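Local atomic coordinates of actibind (Aspergillus niger, PDB entry 3D3Z), a protein that cleaves RNA as a base-non-specific ribonuclease of the T2 family, probably with a preference for adenylic acid. Residues 105-108 and 109-113; 72-75 and 76-80. All coordinates share one frame; numbering follows the deposited sequence.

Overall arrangement
From the N terminus, the chain leaves strand 49-56 and passes through a long loop to interaction 2, where residues 72-75 run into the first turn of helix 75-81 and carry a glycan. Helix 85-94 and a loop follow, then helix 104-116, along which interaction 1 joins 105-108 to 109-113. Both contacts are local, so neither closes a loop, and they neither nest nor cross; they stand in series with centres about 10 Å apart. Glu105 ties them together, reaching back from helix 104-116 to the start of helix 75-81. Another face of helix 104-116 lines the ligand pocket, whereas interaction 2, partly buried, carries its glycan farther from the centre of the chain.

Interaction 1: 105-108 and 109-113; sequences ESFW and EHEWN. With D3Z (1-(5-deoxy-beta-L-xylofuranosyl)pyrimidine-2,4(1H,3H)-dione), chain E; PO4 (phosphate ion), chain D.
Phe107 and Glu111, one helical turn apart, lie side by side pointing the same way, CE1 of the phenyl ring 3.8 Å from OE2 of the carboxylate, the two planes 77° apart. CG of Phe107 stands anti to the backbone N (chi1 -176°), which swings the ring out beside Glu111 and against the nucleoside. The uracil ring covers one phenyl face, its N3 3.7 Å above the plane of the Phe107 ring and over its centre. His110, the residue before Glu111, donates from NE2 to phosphate O4 at 2.5 Å in a nearly straight bond (170°), in the plane of the imidazole, while its CD2 sits 3.1 Å from O3' of the sugar. Phosphate is also held by Lys114 and His115. This helix carries one of the two signature active-site segments of the RNase T2 family; Glu111 and His115 are predicted catalytic residues, as is His51 from strand 49-56. Trp54 NE1 is hydrogen-bonded to OE1 of Glu111, a second-shell bond that probably positions the carboxylate. Behind the pocket, backbone bonds such as Glu111 N to Phe107 O, 2.9 Å, fix the spacing. Elsewhere, OE2 of Glu105 and OE2 of Glu109 approach to 2.5 Å, consistent with a proton held by one acid group; OE1 of Glu105 is hydrogen-bonded to Thr76 OG1, and OE2 also accepts from Ile75 N, while Trp108 NE1 is held by Trp95 O.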
# COMPACT_ATOMS: atom_id res chain seq x y z
N GLU A 105 15.16 5.90 4.03
CA GLU A 105 15.27 6.79 2.90
C GLU A 105 15.34 6.04 1.59
O GLU A 105 14.56 6.33 0.65
CB GLU A 105 16.50 7.69 3.06
CG GLU A 105 16.83 8.60 1.85
CD GLU A 105 15.67 9.50 1.36
OE1 GLU A 105 14.87 9.99 2.18
OE2 GLU A 105 15.55 9.72 0.12
N SER A 106 16.22 5.02 1.55
CA SER A 106 16.39 4.20 0.33
C SER A 106 15.10 3.48 -0.02
O SER A 106 14.75 3.39 -1.18
CB SER A 106 17.57 3.18 0.41
OG SER A 106 17.69 2.58 1.70
N PHE A 107 14.40 2.99 0.99
CA PHE A 107 13.15 2.24 0.81
C PHE A 107 12.06 3.16 0.24
O PHE A 107 11.34 2.79 -0.71
CB PHE A 107 12.70 1.66 2.18
CG PHE A 107 11.47 0.77 2.15
CD1 PHE A 107 11.08 0.08 1.05
CD2 PHE A 107 10.73 0.61 3.28
CE1 PHE A 107 9.94 -0.74 1.07
CE2 PHE A 107 9.60 -0.21 3.33
CZ PHE A 107 9.19 -0.85 2.23
N TRP A 108 11.92 4.34 0.85
CA TRP A 108 10.93 5.33 0.36
C TRP A 108 11.24 5.83 -1.06
O TRP A 108 10.35 5.94 -1.93
CB TRP A 108 10.81 6.48 1.36
CG TRP A 108 10.47 6.07 2.73
CD1 TRP A 108 9.72 4.96 3.11
CD2 TRP A 108 10.77 6.78 3.94
NE1 TRP A 108 9.58 4.94 4.48
CE2 TRP A 108 10.20 6.04 5.01
CE3 TRP A 108 11.46 7.97 4.22
CZ2 TRP A 108 10.33 6.43 6.30
CZ3 TRP A 108 11.59 8.36 5.55
CH2 TRP A 108 11.01 7.60 6.57
N GLU A 109 12.53 6.09 -1.32
CA GLU A 109 12.98 6.33 -2.71
C GLU A 109 12.51 5.23 -3.61
O GLU A 109 11.94 5.47 -4.69
CB GLU A 109 14.50 6.42 -2.79
CG GLU A 109 15.09 7.70 -2.19
CD GLU A 109 16.60 7.62 -2.04
OE1 GLU A 109 17.16 6.74 -2.70
OE2 GLU A 109 17.20 8.41 -1.26
N HIS A 110 12.79 4.00 -3.23
CA HIS A 110 12.39 2.83 -4.06
C HIS A 110 10.91 2.81 -4.38
O HIS A 110 10.49 2.66 -5.54
CB HIS A 110 12.83 1.52 -3.38
CG HIS A 110 12.36 0.29 -4.10
ND1 HIS A 110 12.91 -0.13 -5.29
CD2 HIS A 110 11.37 -0.59 -3.81
CE1 HIS A 110 12.26 -1.20 -5.72
NE2 HIS A 110 11.34 -1.52 -4.83
N GLU A 111 10.08 2.96 -3.36
CA GLU A 111 8.66 2.93 -3.59
C GLU A 111 8.14 4.06 -4.51
O GLU A 111 7.37 3.79 -5.44
CB GLU A 111 7.90 2.90 -2.29
CG GLU A 111 8.10 1.51 -1.55
CD GLU A 111 7.67 0.30 -2.36
OE1 GLU A 111 6.58 0.39 -2.96
OE2 GLU A 111 8.39 -0.74 -2.38
N TRP A 112 8.56 5.28 -4.26
CA TRP A 112 8.17 6.44 -5.10
C TRP A 112 8.68 6.20 -6.53
O TRP A 112 7.93 6.28 -7.52
CB TRP A 112 8.71 7.82 -4.51
CG TRP A 112 8.56 8.82 -5.58
CD1 TRP A 112 9.52 9.30 -6.42
CD2 TRP A 112 7.31 9.30 -6.10
NE1 TRP A 112 8.96 10.11 -7.38
CE2 TRP A 112 7.59 10.08 -7.23
CE3 TRP A 112 5.98 9.13 -5.71
CZ2 TRP A 112 6.59 10.72 -7.97
CZ3 TRP A 112 4.98 9.72 -6.47
CH2 TRP A 112 5.30 10.51 -7.58
N ASN A 113 9.99 5.99 -6.66
CA ASN A 113 10.62 5.83 -7.99
C ASN A 113 10.06 4.71 -8.80
O ASN A 113 9.84 4.86 -9.99
CB ASN A 113 12.16 5.70 -7.90
CG ASN A 113 12.80 6.92 -7.27
OD1 ASN A 113 12.19 8.01 -7.23
ND2 ASN A 113 14.03 6.75 -6.75
N1 D3Z E . 12.26 -4.36 2.13
C2 D3Z E . 12.77 -3.18 2.72
N3 D3Z E . 12.27 -2.76 3.88
C4 D3Z E . 11.28 -3.41 4.49
C5 D3Z E . 10.78 -4.55 3.92
C6 D3Z E . 11.28 -5.02 2.72
O2 D3Z E . 13.69 -2.53 2.19
O4 D3Z E . 10.80 -3.03 5.58
C1' D3Z E . 12.78 -4.83 0.87
C2' D3Z E . 13.35 -3.62 0.18
O2' D3Z E . 14.78 -3.72 0.10
C3' D3Z E . 12.64 -3.53 -1.16
C4' D3Z E . 11.69 -4.72 -1.24
O3' D3Z E . 11.88 -2.33 -1.26
O4' D3Z E . 11.71 -5.35 0.06
C5' D3Z E . 10.30 -4.24 -1.64
P PO4 D . 8.25 -3.61 -4.56
O1 PO4 D . 7.79 -3.72 -6.02
O2 PO4 D . 7.80 -4.88 -3.89
O3 PO4 D . 7.70 -2.35 -3.95
O4 PO4 D . 9.75 -3.46 -4.71

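Interaction 2: 72-75 and 76-80; sequences YSNI and TSILE. With NAG (2-acetamido-2-deoxy-beta-D-glucopyranose), chain B.
Ile78 N donates to Asn74 O at 2.9 Å, the bond that closes the first turn of helix 75-81; one residue on, Leu79 N reaches Ile75 O, also at 2.9 Å. Asn74 therefore sits at the N-cap position, but its side chain makes no capping bond. CG stands between the backbone N and the carbonyl carbon (chi1 62°), and ND2 is joined covalently to C1 of the N-acetylglucosamine at 1.5 Å. Asn74, Ile75 and Thr76 form the Asn-X-Thr sequence of N-linked glycosylation. The sugar reaches from Ser77 to Tyr72: its acetyl methyl C8 comes to 3.3 Å from Ser77 O, and its C6 meets the edge of the Tyr72 ring, 3.8 Å from CD1. In Ile78, CG1 stands anti to the carbonyl carbon and the chain then runs extended (chi2 166°), carrying CD1 over one face of the Tyr72 ring, 4.0 Å from CG, and close against Asn74 OD1 at 3.2 Å. The Tyr72 and Ile78 side chains cross at about a right angle. Further round the helix, Ile75 and Leu79 run side by side in the same direction, CG2 of Ile75 4.1 Å from CD1 of Leu79, and Ile75 packs against Val136 and Phe140 of helix 134-147. Tyr72 OH is hydrogen-bonded to NE2 of Gln133. At the helix start, OE2 of Glu105 in helix 104-116 accepts from Ile75 N, the first N-H of the helix, and its OE1 is hydrogen-bonded to Thr76 OG1. With C5 and C6 packed at the Tyr72 ring and N2 near Ile78 CG1, the first sugar is held by van der Waals contacts as well as by its covalent link, which probably limits its swing about Asn74.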
# COMPACT_ATOMS: atom_id res chain seq x y z
N TYR A 72 13.81 10.45 -7.43
CA TYR A 72 14.45 11.25 -6.42
C TYR A 72 15.25 10.39 -5.49
O TYR A 72 14.97 9.18 -5.32
CB TYR A 72 13.38 12.04 -5.63
CG TYR A 72 12.64 12.98 -6.57
CD1 TYR A 72 13.31 14.05 -7.16
CD2 TYR A 72 11.31 12.78 -6.89
CE1 TYR A 72 12.68 14.91 -8.04
CE2 TYR A 72 10.66 13.63 -7.78
CZ TYR A 72 11.36 14.69 -8.35
OH TYR A 72 10.72 15.54 -9.24
N SER A 73 16.25 11.03 -4.90
CA SER A 73 17.09 10.42 -3.89
C SER A 73 17.09 11.26 -2.63
O SER A 73 18.04 11.24 -1.85
CB SER A 73 18.50 10.19 -4.45
OG SER A 73 19.15 11.43 -4.70
N ASN A 74 16.01 11.99 -2.42
CA ASN A 74 15.90 12.87 -1.29
C ASN A 74 14.50 13.00 -0.72
O ASN A 74 14.05 14.12 -0.40
CB ASN A 74 16.43 14.26 -1.65
CG ASN A 74 15.63 14.93 -2.78
OD1 ASN A 74 14.83 14.29 -3.49
ND2 ASN A 74 15.81 16.25 -2.90
N ILE A 75 13.81 11.87 -0.57
CA ILE A 75 12.43 11.89 -0.07
C ILE A 75 12.27 12.57 1.25
O ILE A 75 11.32 13.35 1.44
CB ILE A 75 11.83 10.41 -0.01
CG1 ILE A 75 11.80 9.74 -1.40
CG2 ILE A 75 10.46 10.41 0.68
CD1 ILE A 75 11.04 10.47 -2.56
N THR A 76 13.16 12.27 2.21
CA THR A 76 13.09 12.83 3.54
C THR A 76 13.16 14.39 3.47
O THR A 76 12.43 15.12 4.11
CB THR A 76 14.24 12.26 4.38
OG1 THR A 76 14.02 10.85 4.53
CG2 THR A 76 14.31 12.92 5.79
N SER A 77 14.10 14.88 2.70
CA SER A 77 14.19 16.32 2.45
C SER A 77 12.98 16.93 1.76
O SER A 77 12.60 18.06 2.09
CB SER A 77 15.40 16.60 1.59
OG SER A 77 16.56 16.23 2.33
N ILE A 78 12.37 16.20 0.83
CA ILE A 78 11.18 16.70 0.13
C ILE A 78 10.05 16.85 1.15
O ILE A 78 9.39 17.89 1.21
CB ILE A 78 10.78 15.79 -1.01
CG1 ILE A 78 11.78 15.90 -2.18
CG2 ILE A 78 9.42 16.13 -1.45
CD1 ILE A 78 11.69 14.86 -3.19
N LEU A 79 9.88 15.84 2.00
CA LEU A 79 8.83 15.89 3.01
C LEU A 79 9.06 17.01 4.03
O LEU A 79 8.12 17.70 4.42
CB LEU A 79 8.67 14.55 3.77
CG LEU A 79 8.19 13.36 2.87
CD1 LEU A 79 8.11 12.00 3.67
CD2 LEU A 79 6.89 13.57 2.12
N GLU A 80 10.31 17.16 4.46
CA GLU A 80 10.65 18.24 5.39
C GLU A 80 10.40 19.62 4.81
O GLU A 80 9.80 20.44 5.45
CB GLU A 80 12.10 18.13 5.80
CG GLU A 80 12.33 16.96 6.79
CD GLU A 80 13.78 16.53 6.95
OE1 GLU A 80 14.63 16.80 6.04
OE2 GLU A 80 14.06 15.88 7.98
C1 NAG B . 15.28 16.91 -4.08
C2 NAG B . 15.25 18.44 -3.86
C3 NAG B . 14.75 19.12 -5.13
C4 NAG B . 15.50 18.63 -6.34
C5 NAG B . 15.43 17.10 -6.42
C6 NAG B . 16.12 16.51 -7.65
C7 NAG B . 14.79 19.14 -1.56
C8 NAG B . 13.82 19.63 -0.52
N2 NAG B . 14.36 18.82 -2.78
O3 NAG B . 14.82 20.53 -4.99
O4 NAG B . 14.86 19.26 -7.43
O5 NAG B . 16.01 16.57 -5.23
O6 NAG B . 17.45 16.96 -7.71
O7 NAG B . 15.97 19.04 -1.24